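Local coordinates for prephenate dehydrogenase (Corynebacterium glutamicum ATCC 13032, PDB 3KTD), which probably catalyses the NAD(P)+-dependent oxidative decarboxylation of prephenate, a step of tyrosine biosynthesis, at residues S102-Y108 against V187-D191; V146-D152 against E181-V187; S198-I203 against M244-N248. One frame throughout, in Å; residues are numbered along the deposited sequence.

Following the chain from the N terminus, residues 102-108 lead into helix 105-113 and meet 187-191, the start of the long helix 187-214, closing a loop (contact 1). Contact 2 is nested inside it, pairing strand 146-149 with strand 181-184 across the crossover helix 162-177, and the two contacts share Val187, where the last strand of the sheet passes into the long helix. Contact 3 opens only after contact 1 has closed: residues 198-203, farther along the same helix, meet 244-248. The end of this last loop returns to contact 1, because Asn248 ND2 probably bonds Asp191 O. The sheet of the presumed nucleotide-binding domain and the helical dimerization region are thereby joined.

Contact 1: S102-Y108 against V187-D191; sequences SVKTAVY and VGPHD
The carboxylate of Asp191 faces the amino end of helix 105-113 and takes up the backbone N-H groups of Lys104 and Thr105 and the threonine hydroxyl. Its two oxygens divide the work. OD1 accepts Lys104 N at 3.0 Å and OD2 accepts Thr105 N at 2.9 Å, each through the syn lone pair, so two successive backbone amides are each met by a different carboxylate oxygen. Thr105 OG1 adds a third bond across the contact, 2.6 Å to Asp191 OD2, arriving from above the carboxylate plane. The threonine hydroxyl lies anti to its carbonyl carbon (chi1 -63°), which turns it toward the start of helix 187-214.

From within its own helix, His190 ND1 donates to Asp191 OD1 over 3.0 Å on the anti side, almost in the imidazole plane. This is a His-carboxylate hydrogen bond. At the other side of the ring His190 NE2 is bonded to His124 of strand 120-125, and Ser102 O lies at the ring edge, 3.2 Å from His190 CE1.

Apolar packing fills in around this network. The aliphatic part of Lys104 passes over one face of the His190 ring, CG sitting 3.9 Å from its centroid in a CH-pi contact, before the bent chain carries NZ away to a salt bridge with Asp99. Val187 CG1 rests 4.0 Å from Tyr108 CB, the side chains crossing at about a right angle; the phenol reaches on to Asp156.

The Asp191 bond to ND1 probably helps fix the His190 ring in the orientation in which NE2 meets His124. With four donors converging on its two oxygens, the Asp191 carboxylate itself has little freedom to rotate.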
loop_
_atom_site.group_PDB
_atom_site.type_symbol
_atom_site.label_atom_id
_atom_site.label_comp_id
_atom_site.label_asym_id
_atom_site.label_seq_id
_atom_site.Cartn_x
_atom_site.Cartn_y
_atom_site.Cartn_z
ATOM N N SER A 102 3.409 -20.029 2.346
ATOM C CA SER A 102 2.269 -19.102 2.272
ATOM C C SER A 102 0.895 -19.746 2.117
ATOM O O SER A 102 -0.086 -19.183 2.582
ATOM C CB SER A 102 2.511 -18.122 1.107
ATOM O OG SER A 102 3.185 -18.749 0.008
ATOM N N VAL A 103 0.827 -20.896 1.445
ATOM C CA VAL A 103 -0.420 -21.648 1.255
ATOM C C VAL A 103 -0.289 -22.961 2.016
ATOM O O VAL A 103 0.790 -23.541 2.057
ATOM C CB VAL A 103 -0.692 -21.932 -0.237
ATOM C CG1 VAL A 103 -2.028 -22.630 -0.421
ATOM C CG2 VAL A 103 -0.681 -20.644 -1.020
ATOM N N LYS A 104 -1.385 -23.429 2.610
ATOM C CA LYS A 104 -1.350 -24.584 3.520
ATOM C C LYS A 104 -2.109 -25.817 3.033
ATOM O O LYS A 104 -1.663 -26.944 3.262
ATOM C CB LYS A 104 -1.874 -24.154 4.891
ATOM C CG LYS A 104 -0.860 -23.380 5.704
ATOM C CD LYS A 104 0.066 -24.325 6.432
ATOM C CE LYS A 104 1.495 -23.904 6.318
ATOM N NZ LYS A 104 1.991 -24.052 4.931
ATOM N N THR A 105 -3.251 -25.630 2.379
ATOM C CA THR A 105 -4.015 -26.776 1.901
ATOM C C THR A 105 -3.196 -27.601 0.915
ATOM O O THR A 105 -3.187 -28.834 0.988
ATOM C CB THR A 105 -5.341 -26.370 1.233
ATOM O OG1 THR A 105 -6.188 -25.736 2.197
ATOM C CG2 THR A 105 -6.069 -27.591 0.661
ATOM N N ALA A 106 -2.499 -26.927 0.002
ATOM C CA ALA A 106 -1.719 -27.629 -1.013
ATOM C C ALA A 106 -0.640 -28.522 -0.381
ATOM O O ALA A 106 -0.364 -29.624 -0.881
ATOM C CB ALA A 106 -1.104 -26.641 -1.989
ATOM N N VAL A 107 -0.056 -28.056 0.720
ATOM C CA VAL A 107 0.998 -28.801 1.412
ATOM C C VAL A 107 0.414 -29.975 2.180
ATOM O O VAL A 107 0.890 -31.102 2.052
ATOM C CB VAL A 107 1.792 -27.898 2.379
ATOM C CG1 VAL A 107 2.809 -28.696 3.158
ATOM C CG2 VAL A 107 2.473 -26.822 1.600
ATOM N N TYR A 108 -0.616 -29.712 2.975
ATOM C CA TYR A 108 -1.238 -30.761 3.771
ATOM C C TYR A 108 -1.679 -31.925 2.864
ATOM O O TYR A 108 -1.414 -33.093 3.172
ATOM C CB TYR A 108 -2.395 -30.181 4.589
ATOM C CG TYR A 108 -2.960 -31.077 5.672
ATOM C CD1 TYR A 108 -2.126 -31.879 6.460
ATOM C CD2 TYR A 108 -4.326 -31.078 5.948
ATOM C CE1 TYR A 108 -2.648 -32.691 7.462
ATOM C CE2 TYR A 108 -4.859 -31.881 6.952
ATOM C CZ TYR A 108 -4.016 -32.686 7.710
ATOM O OH TYR A 108 -4.534 -33.485 8.708
ATOM N N VAL A 187 -6.261 -25.516 7.891
ATOM C CA VAL A 187 -5.830 -25.142 6.534
ATOM C C VAL A 187 -6.833 -24.304 5.723
ATOM O O VAL A 187 -6.425 -23.435 4.968
ATOM C CB VAL A 187 -5.426 -26.376 5.701
ATOM C CG1 VAL A 187 -4.238 -27.066 6.338
ATOM C CG2 VAL A 187 -6.609 -27.319 5.529
ATOM N N GLY A 188 -8.125 -24.570 5.881
ATOM C CA GLY A 188 -9.160 -23.868 5.123
ATOM C C GLY A 188 -9.343 -22.420 5.541
ATOM O O GLY A 188 -9.331 -21.522 4.695
ATOM N N PRO A 189 -9.547 -22.186 6.849
ATOM C CA PRO A 189 -9.648 -20.842 7.398
ATOM C C PRO A 189 -8.411 -19.998 7.106
ATOM O O PRO A 189 -8.531 -18.797 6.858
ATOM C CB PRO A 189 -9.785 -21.098 8.896
ATOM C CG PRO A 189 -10.476 -22.408 8.962
ATOM C CD PRO A 189 -9.857 -23.206 7.866
ATOM N N HIS A 190 -7.240 -20.623 7.124
ATOM C CA HIS A 190 -5.989 -19.924 6.819
ATOM C C HIS A 190 -5.886 -19.479 5.362
ATOM O O HIS A 190 -5.557 -18.328 5.080
ATOM C CB HIS A 190 -4.787 -20.811 7.129
ATOM C CG HIS A 190 -3.490 -20.249 6.645
ATOM N ND1 HIS A 190 -3.044 -20.422 5.350
ATOM C CD2 HIS A 190 -2.545 -19.512 7.278
ATOM C CE1 HIS A 190 -1.874 -19.822 5.211
ATOM N NE2 HIS A 190 -1.548 -19.263 6.364
ATOM N N ASP A 191 -6.117 -20.404 4.440
ATOM C CA ASP A 191 -6.022 -20.086 3.017
ATOM C C ASP A 191 -7.090 -19.049 2.642
ATOM O O ASP A 191 -6.854 -18.195 1.792
ATOM C CB ASP A 191 -6.162 -21.343 2.152
ATOM C CG ASP A 191 -4.970 -22.295 2.273
ATOM O OD1 ASP A 191 -3.940 -21.942 2.896
ATOM O OD2 ASP A 191 -5.076 -23.415 1.725
#

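Contact 2: V146-D152 against E181-V187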
loop_
_atom_site.group_PDB
_atom_site.type_symbol
_atom_site.label_atom_id
_atom_site.label_comp_id
_atom_site.label_asym_id
_atom_site.label_seq_id
_atom_site.Cartn_x
_atom_site.Cartn_y
_atom_site.Cartn_z
ATOM N N VAL A 146 3.379 -12.555 13.262
ATOM C CA VAL A 146 2.478 -13.684 13.427
ATOM C C VAL A 146 3.104 -14.921 12.800
ATOM O O VAL A 146 3.691 -14.850 11.731
ATOM C CB VAL A 146 1.112 -13.463 12.752
ATOM C CG1 VAL A 146 0.243 -14.736 12.894
ATOM C CG2 VAL A 146 0.405 -12.237 13.311
ATOM N N TRP A 147 2.983 -16.051 13.486
ATOM C CA TRP A 147 3.449 -17.336 12.974
ATOM C C TRP A 147 2.272 -18.288 13.131
ATOM O O TRP A 147 1.945 -18.695 14.242
ATOM C CB TRP A 147 4.667 -17.820 13.776
ATOM C CG TRP A 147 5.411 -19.006 13.203
ATOM C CD1 TRP A 147 4.882 -20.205 12.848
ATOM C CD2 TRP A 147 6.831 -19.117 12.989
ATOM N NE1 TRP A 147 5.873 -21.042 12.391
ATOM C CE2 TRP A 147 7.077 -20.403 12.476
ATOM C CE3 TRP A 147 7.913 -18.249 13.169
ATOM C CZ2 TRP A 147 8.357 -20.847 12.131
ATOM C CZ3 TRP A 147 9.194 -18.697 12.832
ATOM C CH2 TRP A 147 9.398 -19.978 12.316
ATOM N N VAL A 148 1.611 -18.620 12.028
ATOM C CA VAL A 148 0.509 -19.562 12.086
ATOM C C VAL A 148 1.043 -20.987 12.301
ATOM O O VAL A 148 2.030 -21.386 11.686
ATOM C CB VAL A 148 -0.351 -19.532 10.809
ATOM C CG1 VAL A 148 -1.439 -20.621 10.862
ATOM C CG2 VAL A 148 -0.959 -18.145 10.611
ATOM N N VAL A 149 0.402 -21.722 13.204
ATOM C CA VAL A 149 0.687 -23.140 13.406
ATOM C C VAL A 149 -0.625 -23.901 13.269
ATOM O O VAL A 149 -1.599 -23.584 13.944
ATOM C CB VAL A 149 1.306 -23.419 14.780
ATOM C CG1 VAL A 149 1.388 -24.917 15.024
ATOM C CG2 VAL A 149 2.671 -22.780 14.866
ATOM N N THR A 150 -0.647 -24.903 12.399
ATOM C CA THR A 150 -1.863 -25.662 12.142
ATOM C C THR A 150 -2.121 -26.762 13.168
ATOM O O THR A 150 -1.265 -27.084 13.992
ATOM C CB THR A 150 -1.829 -26.281 10.751
ATOM O OG1 THR A 150 -0.693 -27.152 10.654
ATOM C CG2 THR A 150 -1.749 -25.184 9.692
ATOM N N PHE A 151 -3.332 -27.310 13.104
ATOM C CA PHE A 151 -3.783 -28.362 14.012
ATOM C C PHE A 151 -4.936 -29.188 13.417
ATOM O O PHE A 151 -5.807 -29.654 14.141
ATOM C CB PHE A 151 -4.213 -27.747 15.361
ATOM C CG PHE A 151 -5.377 -26.780 15.263
ATOM C CD1 PHE A 151 -5.167 -25.440 14.963
ATOM C CD2 PHE A 151 -6.677 -27.206 15.496
ATOM C CE1 PHE A 151 -6.236 -24.552 14.880
ATOM C CE2 PHE A 151 -7.751 -26.323 15.411
ATOM C CZ PHE A 151 -7.531 -24.997 15.103
ATOM N N ASP A 152 -4.930 -29.401 12.106
ATOM C CA ASP A 152 -6.041 -30.106 11.454
ATOM C C ASP A 152 -6.198 -31.544 11.954
ATOM O O ASP A 152 -7.321 -32.039 12.079
ATOM C CB ASP A 152 -5.880 -30.125 9.928
ATOM C CG ASP A 152 -5.766 -28.738 9.332
ATOM O OD1 ASP A 152 -4.683 -28.122 9.465
ATOM O OD2 ASP A 152 -6.749 -28.280 8.709
ATOM N N GLU A 181 4.214 -14.462 17.489
ATOM C CA GLU A 181 2.909 -14.604 18.090
ATOM C C GLU A 181 2.270 -15.773 17.357
ATOM O O GLU A 181 1.988 -15.677 16.163
ATOM C CB GLU A 181 2.100 -13.320 17.919
ATOM C CG GLU A 181 2.770 -12.077 18.533
ATOM C CD GLU A 181 1.867 -10.833 18.528
ATOM O OE1 GLU A 181 0.784 -10.851 17.892
ATOM O OE2 GLU A 181 2.252 -9.831 19.170
ATOM N N VAL A 182 2.086 -16.895 18.054
ATOM C CA VAL A 182 1.557 -18.088 17.407
ATOM C C VAL A 182 0.046 -18.028 17.340
ATOM O O VAL A 182 -0.609 -17.977 18.361
ATOM C CB VAL A 182 1.956 -19.378 18.129
ATOM C CG1 VAL A 182 1.389 -20.581 17.378
ATOM C CG2 VAL A 182 3.479 -19.482 18.261
ATOM N N VAL A 183 -0.491 -18.033 16.126
ATOM C CA VAL A 183 -1.929 -18.065 15.894
ATOM C C VAL A 183 -2.258 -19.433 15.326
ATOM O O VAL A 183 -1.723 -19.812 14.292
ATOM C CB VAL A 183 -2.359 -17.018 14.857
ATOM C CG1 VAL A 183 -3.837 -17.143 14.555
ATOM C CG2 VAL A 183 -2.043 -15.647 15.353
ATOM N N PRO A 184 -3.135 -20.187 15.990
ATOM C CA PRO A 184 -3.470 -21.483 15.449
ATOM C C PRO A 184 -4.563 -21.366 14.395
ATOM O O PRO A 184 -5.466 -20.545 14.539
ATOM C CB PRO A 184 -3.985 -22.227 16.668
ATOM C CG PRO A 184 -4.645 -21.175 17.469
ATOM C CD PRO A 184 -3.887 -19.901 17.220
ATOM N N SER A 185 -4.473 -22.178 13.343
ATOM C CA SER A 185 -5.508 -22.204 12.310
ATOM C C SER A 185 -5.507 -23.513 11.546
ATOM O O SER A 185 -4.466 -24.093 11.321
ATOM C CB SER A 185 -5.311 -21.044 11.322
ATOM O OG SER A 185 -6.227 -21.126 10.239
ATOM N N ARG A 186 -6.677 -23.982 11.142
ATOM C CA ARG A 186 -6.740 -25.123 10.235
ATOM C C ARG A 186 -6.437 -24.599 8.837
ATOM O O ARG A 186 -6.374 -23.372 8.621
ATOM C CB ARG A 186 -8.100 -25.809 10.297
ATOM C CG ARG A 186 -8.303 -26.569 11.590
ATOM C CD ARG A 186 -9.756 -26.911 11.848
ATOM N NE ARG A 186 -10.597 -25.719 11.947
ATOM C CZ ARG A 186 -11.882 -25.728 12.296
ATOM N NH1 ARG A 186 -12.489 -26.860 12.605
ATOM N NH2 ARG A 186 -12.556 -24.593 12.350
ATOM N N VAL A 187 -6.261 -25.516 7.891
ATOM C CA VAL A 187 -5.830 -25.142 6.534
ATOM C C VAL A 187 -6.833 -24.304 5.723
ATOM O O VAL A 187 -6.425 -23.435 4.968
ATOM C CB VAL A 187 -5.426 -26.376 5.701
ATOM C CG1 VAL A 187 -4.238 -27.066 6.338
ATOM C CG2 VAL A 187 -6.609 -27.319 5.529
#
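Trp147 N donates to Glu181 O at 2.9 Å, the first rung of a parallel ladder in which Val146 to Val149 pair with Glu181 to Pro184. Val183 follows, using both of its backbone polar groups: its N bonds Trp147 O at 3.1 Å and its O receives Val149 N. Ser185 N then reaches Val149 O, a longer bond of 3.3 Å. Val149 O is also approached by Pro184 CA in a CA-H...O contact.

Beyond the strands the satisfaction passes to side chains. Asp152 OD2 accepts Val187 N at 2.9 Å on its syn lone pair in a nearly straight bond (174°), meeting the first turn of helix 187-214, while Ser185 OG donates to Arg186 O in the carbonyl plane. Phe151 presents its ring edge to Ser185 N and one face to Arg186 CG; the arginine guanidinium goes on to a salt bridge with Glu332.

The unit is a beta-alpha-beta crossover through helix 162-177, which covers Trp147, Val149 and Val182. Strand 120-125 runs antiparallel on the far edge of 146-149, helix 324-334 packs on Phe151 and Pro184, and Leu218 of the second subunit lies against Val183 and Ser185.

Contact 3: S198-I203 against M244-N248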
loop_
_atom_site.group_PDB
_atom_site.type_symbol
_atom_site.label_atom_id
_atom_site.label_comp_id
_atom_site.label_asym_id
_atom_site.label_seq_id
_atom_site.Cartn_x
_atom_site.Cartn_y
_atom_site.Cartn_z
ATOM N N SER A 198 -3.431 -11.224 1.574
ATOM C CA SER A 198 -2.097 -11.307 0.984
ATOM C C SER A 198 -2.103 -11.579 -0.520
ATOM O O SER A 198 -1.423 -10.898 -1.285
ATOM C CB SER A 198 -1.293 -12.388 1.705
ATOM O OG SER A 198 -0.088 -12.655 1.014
ATOM N N HIS A 199 -2.862 -12.582 -0.943
ATOM C CA HIS A 199 -2.892 -12.962 -2.347
ATOM C C HIS A 199 -3.660 -11.935 -3.187
ATOM O O HIS A 199 -3.132 -11.457 -4.178
ATOM C CB HIS A 199 -3.414 -14.399 -2.526
ATOM C CG HIS A 199 -2.652 -15.418 -1.721
ATOM N ND1 HIS A 199 -3.204 -16.609 -1.299
ATOM C CD2 HIS A 199 -1.394 -15.391 -1.219
ATOM C CE1 HIS A 199 -2.308 -17.285 -0.605
ATOM N NE2 HIS A 199 -1.201 -16.567 -0.542
ATOM N N LEU A 200 -4.871 -11.567 -2.776
ATOM C CA LEU A 200 -5.617 -10.508 -3.464
ATOM C C LEU A 200 -4.817 -9.216 -3.397
ATOM O O LEU A 200 -4.809 -8.440 -4.360
ATOM C CB LEU A 200 -6.997 -10.295 -2.833
ATOM C CG LEU A 200 -7.890 -9.183 -3.413
ATOM C CD1 LEU A 200 -8.330 -9.498 -4.845
ATOM C CD2 LEU A 200 -9.108 -8.962 -2.518
ATOM N N THR A 201 -4.136 -8.991 -2.266
ATOM C CA THR A 201 -3.299 -7.798 -2.102
ATOM C C THR A 201 -2.315 -7.748 -3.258
ATOM O O THR A 201 -2.173 -6.720 -3.933
ATOM C CB THR A 201 -2.546 -7.789 -0.761
ATOM O OG1 THR A 201 -3.489 -7.848 0.313
ATOM C CG2 THR A 201 -1.680 -6.527 -0.605
ATOM N N HIS A 202 -1.665 -8.882 -3.508
ATOM C CA HIS A 202 -0.716 -8.986 -4.626
ATOM C C HIS A 202 -1.366 -8.836 -6.009
ATOM O O HIS A 202 -0.797 -8.185 -6.867
ATOM C CB HIS A 202 0.089 -10.282 -4.535
ATOM C CG HIS A 202 1.142 -10.254 -3.471
ATOM N ND1 HIS A 202 1.009 -10.917 -2.271
ATOM C CD2 HIS A 202 2.331 -9.610 -3.416
ATOM C CE1 HIS A 202 2.081 -10.699 -1.532
ATOM N NE2 HIS A 202 2.897 -9.905 -2.201
ATOM N N ILE A 203 -2.550 -9.413 -6.212
ATOM C CA ILE A 203 -3.237 -9.308 -7.494
ATOM C C ILE A 203 -3.593 -7.847 -7.800
ATOM O O ILE A 203 -3.362 -7.371 -8.905
ATOM C CB ILE A 203 -4.530 -10.124 -7.527
ATOM C CG1 ILE A 203 -4.245 -11.623 -7.455
ATOM C CG2 ILE A 203 -5.289 -9.844 -8.807
ATOM C CD1 ILE A 203 -3.669 -12.201 -8.724
HETATM N N MSE A 244 2.132 -18.476 -4.871
HETATM C CA MSE A 244 1.083 -18.098 -3.927
HETATM C C MSE A 244 -0.303 -18.291 -4.538
HETATM O O MSE A 244 -1.073 -19.172 -4.134
HETATM C CB MSE A 244 1.187 -16.603 -3.573
HETATM C CG MSE A 244 2.302 -16.145 -2.643
HETATM SE SE MSE A 244 2.093 -14.204 -2.475
HETATM C CE MSE A 244 3.767 -13.720 -1.548
ATOM N N CYS A 245 -0.596 -17.472 -5.543
ATOM C CA CYS A 245 -1.938 -17.393 -6.106
ATOM C C CYS A 245 -2.421 -18.668 -6.742
ATOM O O CYS A 245 -3.581 -19.039 -6.564
ATOM C CB CYS A 245 -2.004 -16.259 -7.119
ATOM S SG CYS A 245 -1.553 -14.694 -6.368
ATOM N N GLU A 246 -1.541 -19.339 -7.483
ATOM C CA GLU A 246 -1.923 -20.575 -8.174
ATOM C C GLU A 246 -2.158 -21.711 -7.179
ATOM O O GLU A 246 -3.135 -22.454 -7.306
ATOM C CB GLU A 246 -0.893 -20.942 -9.245
ATOM C CG GLU A 246 -0.894 -19.962 -10.419
ATOM C CD GLU A 246 0.352 -20.017 -11.283
ATOM O OE1 GLU A 246 1.390 -20.539 -10.832
ATOM O OE2 GLU A 246 0.299 -19.510 -12.420
ATOM N N SER A 247 -1.283 -21.817 -6.175
ATOM C CA SER A 247 -1.460 -22.791 -5.081
ATOM C C SER A 247 -2.813 -22.631 -4.388
ATOM O O SER A 247 -3.413 -23.614 -3.969
ATOM C CB SER A 247 -0.379 -22.610 -4.011
ATOM O OG SER A 247 0.932 -22.723 -4.538
ATOM N N ASN A 248 -3.276 -21.386 -4.273
ATOM C CA ASN A 248 -4.503 -21.060 -3.549
ATOM C C ASN A 248 -5.586 -20.441 -4.448
ATOM O O ASN A 248 -6.344 -19.575 -4.018
ATOM C CB ASN A 248 -4.137 -20.094 -2.411
ATOM C CG ASN A 248 -5.199 -20.009 -1.340
ATOM O OD1 ASN A 248 -5.952 -20.954 -1.117
ATOM N ND2 ASN A 248 -5.253 -18.871 -0.658
#
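His199 and Met244 already point across the contact, and CG anti to the carbonyl carbon in each, beside the backbone N, brings the imidazole and the methionine chain together there, whereas Asn248 holds CG anti to its backbone N (chi1 -162°) and thereby turns its amide to the ND1 edge of the same imidazole. The only hydrogen bond across the two segments results: Asn248 ND2 donates to His199 ND1 over 3.1 Å, at an angle of 177°. The nitrogen lies in the ring plane and the acceptor in the amide plane, although the two planes stand 79° apart, so the amide meets the ring edge with its own plane turned across it. The same ND2 probably also bonds Asp191 O, about two turns upstream of His199 in helix 187-214; two acceptors would then fix the rotation of the amide.

Helices 187-214 and 238-247 belong to the all-helical dimerization region of the prephenate dehydrogenase family, and the contact is a close pass between them, His199 CA and Cys245 CA being 5.9 Å apart. Met244, a selenomethionine here, is extended beyond CG and crosses the His199 side chain obliquely, CB 3.7 Å from His199 CD2. Its far end crosses the side chain of His202 at about a right angle. There Met244 SE comes 3.9 Å from the centroid of the His202 ring, approaching obliquely, and Met244 CE touches His202 CE1 at 3.5 Å.

On another side of the pass, Ile203 CD1 packs against Cys245 SG at 4.0 Å. Leu252 of helix 249-270 covers His199 and Cys245, and the second subunit supplies Leu280 against Ile203 and Ile277 against Cys245. Glu246 OE2 bonds the backbone N of that Ile277 of the second subunit.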